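Local coordinates for protein 11R-lipoxygenase (Gersemia fruticosa, PDB 3VF1) that probably inserts molecular oxygen into polyunsaturated fatty acids as a calcium-dependent, non-heme iron lipoxygenase, at residues W251-S265 with A577-N591. Residues are numbered along the deposited sequence; the frame is centred on the assembly and turned at random.
Sequences WRDDVWFGSQFLNGS and AVNFSQMATYGFHPN. With FE2 (Fe (II) ion), chain E.
Asn591 reaches across to Trp256 and Gln260 with both ends of its amide. From CB, the side chain extends with CG anti to the backbone N (chi1 -177°), which carries the amide to the helix 254-263. OD1 accepts from Trp256 NE1 at 2.8 Å; the bond is nearly straight (168° at the hydrogen) and lies in the indole plane, at the ring's edge. A water bridges the same OD1 to Trp251 O. ND2 spends its two N-H groups separately, one on Thr585 O at 3.0 Å, along a lone pair, the other on Gln260 OE1 at a longer 3.3 Å. These three direct bonds fix the amide's rotation, and an alanine here would probably leave Trp256 NE1 and Gln260 OE1 without this partner. One face of the Trp251 indole takes Pro590 CB, 3.9 Å from the six-membered ring centroid (CH-pi), and Phe588, tilted 51° from it. Ser265 OG lies 2.7 Å from Ser581 OG and hydrogen-bonds to Thr585 OG1 at 2.8 Å. Val578 CB lies 3.3 Å from Ser265 O, and the next residue, Asn579, binds the iron through OD1 at 2.3 Å; with His392, His397, His575 and the C-terminal carboxylate of Ile698 it forms the ligand set of the lipoxygenase catalytic domain. Helix 254-263 thus meets the 3-10 turn 589-591, while Ser265 lies against helix 582-586; helix 369-410 touches both segments, strand 344-350 the former helix and helix 619-632 the latter.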
ATOM      1  N   TRP A 251     -17.740   7.391 -19.341  1.00 30.67           N
ATOM      2  CA  TRP A 251     -18.273   6.354 -18.455  1.00 29.32           C
ATOM      3  C   TRP A 251     -19.432   5.542 -19.049  1.00 31.44           C
ATOM      4  O   TRP A 251     -19.622   4.381 -18.687  1.00 30.99           O
ATOM      5  CB  TRP A 251     -18.700   6.959 -17.115  1.00 30.20           C
ATOM      6  CG  TRP A 251     -19.993   7.706 -17.170  1.00 30.78           C
ATOM      7  CD1 TRP A 251     -20.184   8.991 -17.593  1.00 31.68           C
ATOM      8  CD2 TRP A 251     -21.280   7.217 -16.781  1.00 30.92           C
ATOM      9  NE1 TRP A 251     -21.511   9.330 -17.491  1.00 32.43           N
ATOM     10  CE2 TRP A 251     -22.205   8.256 -16.995  1.00 30.39           C
ATOM     11  CE3 TRP A 251     -21.740   5.999 -16.271  1.00 29.21           C
ATOM     12  CZ2 TRP A 251     -23.563   8.116 -16.720  1.00 32.96           C
ATOM     13  CZ3 TRP A 251     -23.088   5.861 -15.998  1.00 28.46           C
ATOM     14  CH2 TRP A 251     -23.984   6.912 -16.222  1.00 30.19           C
ATOM     15  N   ARG A 252     -20.202   6.141 -19.952  1.00 33.09           N
ATOM     16  CA  ARG A 252     -21.355   5.455 -20.536  1.00 32.88           C
ATOM     17  C   ARG A 252     -20.944   4.423 -21.586  1.00 32.93           C
ATOM     18  O   ARG A 252     -21.706   3.512 -21.899  1.00 35.12           O
ATOM     19  CB  ARG A 252     -22.314   6.464 -21.174  1.00 37.54           C
ATOM     20  CG  ARG A 252     -22.927   7.467 -20.206  1.00 38.75           C
ATOM     21  CD  ARG A 252     -23.526   8.643 -20.962  1.00 39.37           C
ATOM     22  NE  ARG A 252     -24.064   9.677 -20.077  1.00 43.04           N
ATOM     23  CZ  ARG A 252     -25.346   9.805 -19.739  1.00 40.54           C
ATOM     24  NH1 ARG A 252     -26.264   8.964 -20.200  1.00 35.44           N
ATOM     25  NH2 ARG A 252     -25.714  10.789 -18.931  1.00 43.79           N
ATOM     26  N   ASP A 253     -19.738   4.569 -22.127  1.00 30.81           N
ATOM     27  CA  ASP A 253     -19.272   3.719 -23.217  1.00 29.91           C
ATOM     28  C   ASP A 253     -18.931   2.309 -22.730  1.00 29.35           C
ATOM     29  O   ASP A 253     -18.150   2.139 -21.793  1.00 29.45           O
ATOM     30  CB  ASP A 253     -18.046   4.352 -23.878  1.00 32.44           C
ATOM     31  CG  ASP A 253     -17.721   3.737 -25.227  1.00 39.58           C
ATOM     32  OD1 ASP A 253     -18.122   2.579 -25.474  1.00 41.71           O
ATOM     33  OD2 ASP A 253     -17.060   4.414 -26.043  1.00 46.06           O
ATOM     34  N   ASP A 254     -19.517   1.302 -23.372  1.00 26.06           N
ATOM     35  CA  ASP A 254     -19.258  -0.092 -23.017  1.00 27.01           C
ATOM     36  C   ASP A 254     -17.775  -0.442 -23.102  1.00 29.66           C
ATOM     37  O   ASP A 254     -17.284  -1.275 -22.339  1.00 28.48           O
ATOM     38  CB  ASP A 254     -20.059  -1.037 -23.918  1.00 27.93           C
ATOM     39  CG  ASP A 254     -21.501  -1.198 -23.467  1.00 30.38           C
ATOM     40  OD1 ASP A 254     -21.846  -0.719 -22.365  1.00 27.93           O
ATOM     41  OD2 ASP A 254     -22.290  -1.818 -24.211  1.00 30.38           O
ATOM     42  N   VAL A 255     -17.063   0.184 -24.035  1.00 27.59           N
ATOM     43  CA  VAL A 255     -15.637  -0.071 -24.191  1.00 28.42           C
ATOM     44  C   VAL A 255     -14.870   0.483 -22.994  1.00 28.66           C
ATOM     45  O   VAL A 255     -13.988  -0.182 -22.448  1.00 28.54           O
ATOM     46  CB  VAL A 255     -15.088   0.547 -25.487  1.00 28.38           C
ATOM     47  CG1 VAL A 255     -13.563   0.520 -25.491  1.00 28.12           C
ATOM     48  CG2 VAL A 255     -15.639  -0.192 -26.696  1.00 27.04           C
ATOM     49  N   TRP A 256     -15.211   1.701 -22.590  1.00 26.82           N
ATOM     50  CA  TRP A 256     -14.609   2.302 -21.407  1.00 25.54           C
ATOM     51  C   TRP A 256     -14.959   1.481 -20.174  1.00 25.50           C
ATOM     52  O   TRP A 256     -14.104   1.206 -19.336  1.00 25.81           O
ATOM     53  CB  TRP A 256     -15.095   3.742 -21.227  1.00 27.44           C
ATOM     54  CG  TRP A 256     -14.740   4.319 -19.894  1.00 26.18           C
ATOM     55  CD1 TRP A 256     -15.445   4.193 -18.734  1.00 26.85           C
ATOM     56  CD2 TRP A 256     -13.587   5.110 -19.577  1.00 29.06           C
ATOM     57  NE1 TRP A 256     -14.807   4.858 -17.716  1.00 26.41           N
ATOM     58  CE2 TRP A 256     -13.664   5.430 -18.208  1.00 27.91           C
ATOM     59  CE3 TRP A 256     -12.498   5.580 -20.319  1.00 28.01           C
ATOM     60  CZ2 TRP A 256     -12.693   6.197 -17.562  1.00 25.32           C
ATOM     61  CZ3 TRP A 256     -11.537   6.344 -19.678  1.00 22.98           C
ATOM     62  CH2 TRP A 256     -11.641   6.644 -18.314  1.00 25.36           C
ATOM     63  N   PHE A 257     -16.224   1.085 -20.078  1.00 27.38           N
ATOM     64  CA  PHE A 257     -16.714   0.303 -18.949  1.00 26.26           C
ATOM     65  C   PHE A 257     -15.873  -0.951 -18.745  1.00 25.62           C
ATOM     66  O   PHE A 257     -15.379  -1.208 -17.651  1.00 25.90           O
ATOM     67  CB  PHE A 257     -18.174  -0.085 -19.178  1.00 24.72           C
ATOM     68  CG  PHE A 257     -18.797  -0.817 -18.026  1.00 20.19           C
ATOM     69  CD1 PHE A 257     -19.360  -0.119 -16.972  1.00 21.75           C
ATOM     70  CD2 PHE A 257     -18.832  -2.200 -18.000  1.00 21.28           C
ATOM     71  CE1 PHE A 257     -19.936  -0.784 -15.909  1.00 22.64           C
ATOM     72  CE2 PHE A 257     -19.409  -2.874 -16.939  1.00 23.19           C
ATOM     73  CZ  PHE A 257     -19.962  -2.165 -15.892  1.00 23.40           C
ATOM     74  N   GLY A 258     -15.718  -1.729 -19.811  1.00 26.40           N
ATOM     75  CA  GLY A 258     -14.929  -2.943 -19.757  1.00 27.55           C
ATOM     76  C   GLY A 258     -13.504  -2.674 -19.316  1.00 30.76           C
ATOM     77  O   GLY A 258     -12.942  -3.423 -18.515  1.00 28.91           O
ATOM     78  N   SER A 259     -12.921  -1.595 -19.830  1.00 27.56           N
ATOM     79  CA  SER A 259     -11.524  -1.279 -19.550  1.00 28.41           C
ATOM     80  C   SER A 259     -11.303  -0.880 -18.091  1.00 28.54           C
ATOM     81  O   SER A 259     -10.177  -0.914 -17.606  1.00 30.56           O
ATOM     82  CB  SER A 259     -11.025  -0.169 -20.483  1.00 27.29           C
ATOM     83  OG  SER A 259     -11.542   1.098 -20.116  1.00 32.80           O
ATOM     84  N   GLN A 260     -12.373  -0.508 -17.395  1.00 28.62           N
ATOM     85  CA  GLN A 260     -12.263  -0.110 -15.993  1.00 28.36           C
ATOM     86  C   GLN A 260     -11.972  -1.301 -15.084  1.00 31.62           C
ATOM     87  O   GLN A 260     -11.526  -1.128 -13.950  1.00 30.62           O
ATOM     88  CB  GLN A 260     -13.537   0.598 -15.527  1.00 30.90           C
ATOM     89  CG  GLN A 260     -13.743   1.971 -16.142  1.00 31.91           C
ATOM     90  CD  GLN A 260     -12.545   2.878 -15.948  1.00 30.59           C
ATOM     91  OE1 GLN A 260     -12.409   3.538 -14.917  1.00 30.19           O
ATOM     92  NE2 GLN A 260     -11.662   2.911 -16.941  1.00 31.71           N
ATOM     93  N   PHE A 261     -12.228  -2.508 -15.581  1.00 29.09           N
ATOM     94  CA  PHE A 261     -11.945  -3.720 -14.819  1.00 28.77           C
ATOM     95  C   PHE A 261     -10.510  -4.179 -15.053  1.00 29.26           C
ATOM     96  O   PHE A 261     -10.032  -5.106 -14.402  1.00 28.02           O
ATOM     97  CB  PHE A 261     -12.929  -4.830 -15.197  1.00 29.57           C
ATOM     98  CG  PHE A 261     -14.331  -4.581 -14.721  1.00 30.46           C
ATOM     99  CD1 PHE A 261     -15.186  -3.755 -15.436  1.00 32.82           C
ATOM    100  CD2 PHE A 261     -14.794  -5.167 -13.557  1.00 30.08           C
ATOM    101  CE1 PHE A 261     -16.475  -3.521 -14.996  1.00 27.21           C
ATOM    102  CE2 PHE A 261     -16.083  -4.937 -13.112  1.00 31.02           C
ATOM    103  CZ  PHE A 261     -16.924  -4.114 -13.834  1.00 29.94           C
ATOM    104  N   LEU A 262      -9.828  -3.519 -15.985  1.00 28.46           N
ATOM    105  CA  LEU A 262      -8.436  -3.825 -16.287  1.00 26.19           C
ATOM    106  C   LEU A 262      -7.516  -2.685 -15.862  1.00 27.38           C
ATOM    107  O   LEU A 262      -6.458  -2.913 -15.282  1.00 26.94           O
ATOM    108  CB  LEU A 262      -8.259  -4.066 -17.787  1.00 25.51           C
ATOM    109  CG  LEU A 262      -9.025  -5.230 -18.413  1.00 27.02           C
ATOM    110  CD1 LEU A 262      -8.747  -5.281 -19.906  1.00 28.60           C
ATOM    111  CD2 LEU A 262      -8.655  -6.544 -17.751  1.00 25.46           C
ATOM    112  N   ASN A 263      -7.926  -1.455 -16.157  1.00 26.70           N
ATOM    113  CA  ASN A 263      -7.059  -0.298 -15.989  1.00 24.32           C
ATOM    114  C   ASN A 263      -7.666   0.758 -15.075  1.00 26.83           C
ATOM    115  O   ASN A 263      -7.309   1.934 -15.147  1.00 27.69           O
ATOM    116  CB  ASN A 263      -6.746   0.310 -17.356  1.00 24.84           C
ATOM    117  CG  ASN A 263      -6.165  -0.705 -18.322  1.00 28.61           C
ATOM    118  OD1 ASN A 263      -5.317  -1.518 -17.950  1.00 28.90           O
ATOM    119  ND2 ASN A 263      -6.626  -0.670 -19.568  1.00 29.57           N
ATOM    120  N   GLY A 264      -8.588   0.335 -14.218  1.00 26.68           N
ATOM    121  CA  GLY A 264      -9.152   1.219 -13.217  1.00 27.23           C
ATOM    122  C   GLY A 264      -8.343   1.153 -11.939  1.00 26.19           C
ATOM    123  O   GLY A 264      -7.129   1.336 -11.958  1.00 30.53           O
ATOM    124  N   SER A 265      -9.015   0.878 -10.827  1.00 26.05           N
ATOM    125  CA  SER A 265      -8.344   0.773  -9.537  1.00 28.18           C
ATOM    126  C   SER A 265      -8.410  -0.639  -8.963  1.00 29.03           C
ATOM    127  O   SER A 265      -7.878  -0.897  -7.883  1.00 26.75           O
ATOM    128  CB  SER A 265      -8.958   1.760  -8.544  1.00 25.66           C
ATOM    129  OG  SER A 265      -8.767   3.095  -8.976  1.00 30.44           O
ATOM    130  N   ALA A 577      -1.083   1.452  -7.527  1.00 23.27           N
ATOM    131  CA  ALA A 577      -1.994   1.175  -8.632  1.00 23.85           C
ATOM    132  C   ALA A 577      -3.454   1.224  -8.194  1.00 25.37           C
ATOM    133  O   ALA A 577      -4.316   1.691  -8.936  1.00 26.18           O
ATOM    134  CB  ALA A 577      -1.673  -0.178  -9.249  1.00 23.39           C
ATOM    135  N   VAL A 578      -3.725   0.745  -6.983  1.00 25.62           N
ATOM    136  CA  VAL A 578      -5.095   0.649  -6.492  1.00 25.56           C
ATOM    137  C   VAL A 578      -5.458   1.778  -5.527  1.00 26.73           C
ATOM    138  O   VAL A 578      -6.570   1.812  -5.009  1.00 29.58           O
ATOM    139  CB  VAL A 578      -5.338  -0.690  -5.770  1.00 26.15           C
ATOM    140  CG1 VAL A 578      -4.800  -1.850  -6.601  1.00 26.82           C
ATOM    141  CG2 VAL A 578      -4.699  -0.680  -4.388  1.00 24.89           C
ATOM    142  N   ASN A 579      -4.528   2.696  -5.283  1.00 27.46           N
ATOM    143  CA  ASN A 579      -4.765   3.776  -4.329  1.00 28.64           C
ATOM    144  C   ASN A 579      -4.817   5.155  -4.989  1.00 27.22           C
ATOM    145  O   ASN A 579      -5.821   5.856  -4.895  1.00 30.22           O
ATOM    146  CB  ASN A 579      -3.693   3.759  -3.235  1.00 28.41           C
ATOM    147  CG  ASN A 579      -4.025   4.681  -2.074  1.00 33.82           C
ATOM    148  OD1 ASN A 579      -4.449   4.232  -1.005  1.00 44.39           O
ATOM    149  ND2 ASN A 579      -3.817   5.975  -2.273  1.00 31.65           N
ATOM    150  N   PHE A 580      -3.737   5.538  -5.662  1.00 27.92           N
ATOM    151  CA  PHE A 580      -3.632   6.884  -6.222  1.00 30.73           C
ATOM    152  C   PHE A 580      -4.388   7.030  -7.538  1.00 29.07           C
ATOM    153  O   PHE A 580      -4.444   8.119  -8.112  1.00 31.47           O
ATOM    154  CB  PHE A 580      -2.162   7.275  -6.398  1.00 27.83           C
ATOM    155  CG  PHE A 580      -1.410   7.357  -5.103  1.00 32.36           C
ATOM    156  CD1 PHE A 580      -1.584   8.438  -4.256  1.00 34.71           C
ATOM    157  CD2 PHE A 580      -0.541   6.350  -4.727  1.00 30.64           C
ATOM    158  CE1 PHE A 580      -0.900   8.514  -3.059  1.00 35.72           C
ATOM    159  CE2 PHE A 580       0.146   6.419  -3.532  1.00 31.40           C
ATOM    160  CZ  PHE A 580      -0.035   7.502  -2.695  1.00 35.97           C
ATOM    161  N   SER A 581      -4.973   5.933  -8.007  1.00 28.28           N
ATOM    162  CA  SER A 581      -5.816   5.957  -9.194  1.00 29.63           C
ATOM    163  C   SER A 581      -7.279   6.174  -8.816  1.00 29.65           C
ATOM    164  O   SER A 581      -8.157   6.185  -9.681  1.00 29.38           O
ATOM    165  CB  SER A 581      -5.680   4.639  -9.952  1.00 30.21           C
ATOM    166  OG  SER A 581      -6.071   3.550  -9.133  1.00 26.78           O
ATOM    167  N   GLN A 582      -7.535   6.356  -7.524  1.00 29.90           N
ATOM    168  CA  GLN A 582      -8.902   6.398  -7.009  1.00 29.57           C
ATOM    169  C   GLN A 582      -9.687   7.641  -7.419  1.00 28.25           C
ATOM    170  O   GLN A 582     -10.914   7.608  -7.463  1.00 30.87           O
ATOM    171  CB  GLN A 582      -8.899   6.278  -5.485  1.00 28.03           C
ATOM    172  CG  GLN A 582      -8.774   4.854  -4.981  1.00 29.82           C
ATOM    173  CD  GLN A 582      -8.861   4.766  -3.473  1.00 29.83           C
ATOM    174  OE1 GLN A 582      -9.811   4.211  -2.925  1.00 33.70           O
ATOM    175  NE2 GLN A 582      -7.862   5.313  -2.793  1.00 41.76           N
ATOM    176  N   MET A 583      -8.998   8.739  -7.711  1.00 28.22           N
ATOM    177  CA  MET A 583      -9.693   9.960  -8.103  1.00 30.73           C
ATOM    178  C   MET A 583     -10.167   9.856  -9.549  1.00 28.90           C
ATOM    179  O   MET A 583     -11.244  10.337  -9.896  1.00 28.78           O
ATOM    180  CB  MET A 583      -8.800  11.190  -7.922  1.00 32.69           C
ATOM    181  CG  MET A 583      -9.519  12.505  -8.199  1.00 36.14           C
ATOM    182  SD  MET A 583     -10.997  12.740  -7.185  1.00 39.91           S
ATOM    183  CE  MET A 583     -10.267  13.239  -5.626  1.00 40.55           C
ATOM    184  N   ALA A 584      -9.356   9.223 -10.389  1.00 28.63           N
ATOM    185  CA  ALA A 584      -9.737   8.972 -11.772  1.00 29.22           C
ATOM    186  C   ALA A 584     -10.916   8.006 -11.829  1.00 29.10           C
ATOM    187  O   ALA A 584     -11.715   8.039 -12.764  1.00 31.24           O
ATOM    188  CB  ALA A 584      -8.558   8.407 -12.547  1.00 28.60           C
ATOM    189  N   THR A 585     -11.022   7.149 -10.819  1.00 27.17           N
ATOM    190  CA  THR A 585     -12.036   6.101 -10.798  1.00 29.11           C
ATOM    191  C   THR A 585     -13.318   6.543 -10.095  1.00 29.75           C
ATOM    192  O   THR A 585     -14.418   6.278 -10.579  1.00 27.64           O
ATOM    193  CB  THR A 585     -11.496   4.830 -10.108  1.00 31.73           C
ATOM    194  OG1 THR A 585     -10.412   4.293 -10.875  1.00 32.62           O
ATOM    195  CG2 THR A 585     -12.585   3.776  -9.971  1.00 31.16           C
ATOM    196  N   TYR A 586     -13.174   7.215  -8.958  1.00 27.19           N
ATOM    197  CA  TYR A 586     -14.327   7.596  -8.146  1.00 28.98           C
ATOM    198  C   TYR A 586     -14.650   9.086  -8.229  1.00 28.59           C
ATOM    199  O   TYR A 586     -15.679   9.528  -7.718  1.00 32.16           O
ATOM    200  CB  TYR A 586     -14.099   7.203  -6.685  1.00 27.95           C
ATOM    201  CG  TYR A 586     -13.937   5.715  -6.478  1.00 30.71           C
ATOM    202  CD1 TYR A 586     -15.041   4.873  -6.467  1.00 29.95           C
ATOM    203  CD2 TYR A 586     -12.681   5.153  -6.294  1.00 27.58           C
ATOM    204  CE1 TYR A 586     -14.898   3.512  -6.279  1.00 30.45           C
ATOM    205  CE2 TYR A 586     -12.529   3.796  -6.104  1.00 31.59           C
ATOM    206  CZ  TYR A 586     -13.641   2.980  -6.097  1.00 34.22           C
ATOM    207  OH  TYR A 586     -13.490   1.627  -5.907  1.00 33.43           O
ATOM    208  N   GLY A 587     -13.773   9.858  -8.863  1.00 26.00           N
ATOM    209  CA  GLY A 587     -13.997  11.284  -9.019  1.00 30.84           C
ATOM    210  C   GLY A 587     -15.392  11.551  -9.550  1.00 32.31           C
ATOM    211  O   GLY A 587     -16.154  12.322  -8.968  1.00 33.07           O
ATOM    212  N   PHE A 588     -15.722  10.907 -10.665  1.00 31.89           N
ATOM    213  CA  PHE A 588     -17.068  10.956 -11.220  1.00 30.16           C
ATOM    214  C   PHE A 588     -17.848   9.746 -10.712  1.00 30.08           C
ATOM    215  O   PHE A 588     -17.671   8.628 -11.194  1.00 30.50           O
ATOM    216  CB  PHE A 588     -17.008  10.967 -12.749  1.00 30.02           C
ATOM    217  CG  PHE A 588     -18.335  11.207 -13.405  1.00 29.40           C
ATOM    218  CD1 PHE A 588     -18.933  12.455 -13.353  1.00 32.15           C
ATOM    219  CD2 PHE A 588     -18.982  10.187 -14.083  1.00 28.58           C
ATOM    220  CE1 PHE A 588     -20.157  12.678 -13.958  1.00 29.82           C
ATOM    221  CE2 PHE A 588     -20.203  10.405 -14.690  1.00 28.80           C
ATOM    222  CZ  PHE A 588     -20.792  11.650 -14.628  1.00 32.59           C
ATOM    223  N   HIS A 589     -18.712   9.986  -9.731  1.00 30.10           N
ATOM    224  CA  HIS A 589     -19.333   8.911  -8.957  1.00 31.45           C
ATOM    225  C   HIS A 589     -19.971   7.801  -9.801  1.00 31.05           C
ATOM    226  O   HIS A 589     -19.805   6.620  -9.497  1.00 31.70           O
ATOM    227  CB  HIS A 589     -20.374   9.488  -7.994  1.00 27.50           C
ATOM    228  CG  HIS A 589     -20.829   8.520  -6.947  1.00 31.56           C
ATOM    229  ND1 HIS A 589     -20.326   8.520  -5.664  1.00 34.53           N
ATOM    230  CD2 HIS A 589     -21.733   7.514  -6.997  1.00 32.39           C
ATOM    231  CE1 HIS A 589     -20.906   7.562  -4.965  1.00 32.18           C
ATOM    232  NE2 HIS A 589     -21.762   6.934  -5.751  1.00 34.17           N
ATOM    233  N   PRO A 590     -20.714   8.172 -10.854  1.00 29.63           N
ATOM    234  CA  PRO A 590     -21.397   7.155 -11.665  1.00 28.85           C
ATOM    235  C   PRO A 590     -20.459   6.126 -12.294  1.00 28.11           C
ATOM    236  O   PRO A 590     -20.906   5.036 -12.647  1.00 28.55           O
ATOM    237  CB  PRO A 590     -22.081   7.982 -12.757  1.00 26.61           C
ATOM    238  CG  PRO A 590     -22.271   9.326 -12.146  1.00 29.84           C
ATOM    239  CD  PRO A 590     -21.066   9.539 -11.279  1.00 31.86           C
ATOM    240  N   ASN A 591     -19.182   6.464 -12.438  1.00 28.48           N
ATOM    241  CA  ASN A 591     -18.219   5.537 -13.024  1.00 28.51           C
ATOM    242  C   ASN A 591     -17.944   4.354 -12.102  1.00 32.18           C
ATOM    243  O   ASN A 591     -17.532   3.285 -12.556  1.00 34.04           O
ATOM    244  CB  ASN A 591     -16.912   6.261 -13.359  1.00 28.85           C
ATOM    245  CG  ASN A 591     -15.897   5.353 -14.031  1.00 30.12           C
ATOM    246  OD1 ASN A 591     -16.065   4.969 -15.189  1.00 28.20           O
ATOM    247  ND2 ASN A 591     -14.834   5.013 -13.309  1.00 31.97           N
TER
HETATM  248 FE   FE2 E 701      -3.706   3.322   0.938  1.00 40.14          FE
HETATM  249  O   HOH W   1     -17.942   2.966 -16.448  1.00 35.09           O
HETATM  250  O   HOH W   2     -10.040   5.119 -14.114  1.00 43.48           O
HETATM  251  O   HOH W   3      -4.672   0.888 -11.416  1.00 26.02           O
HETATM  252  O   HOH W   4      -5.041   5.228   1.244  1.00 43.10           O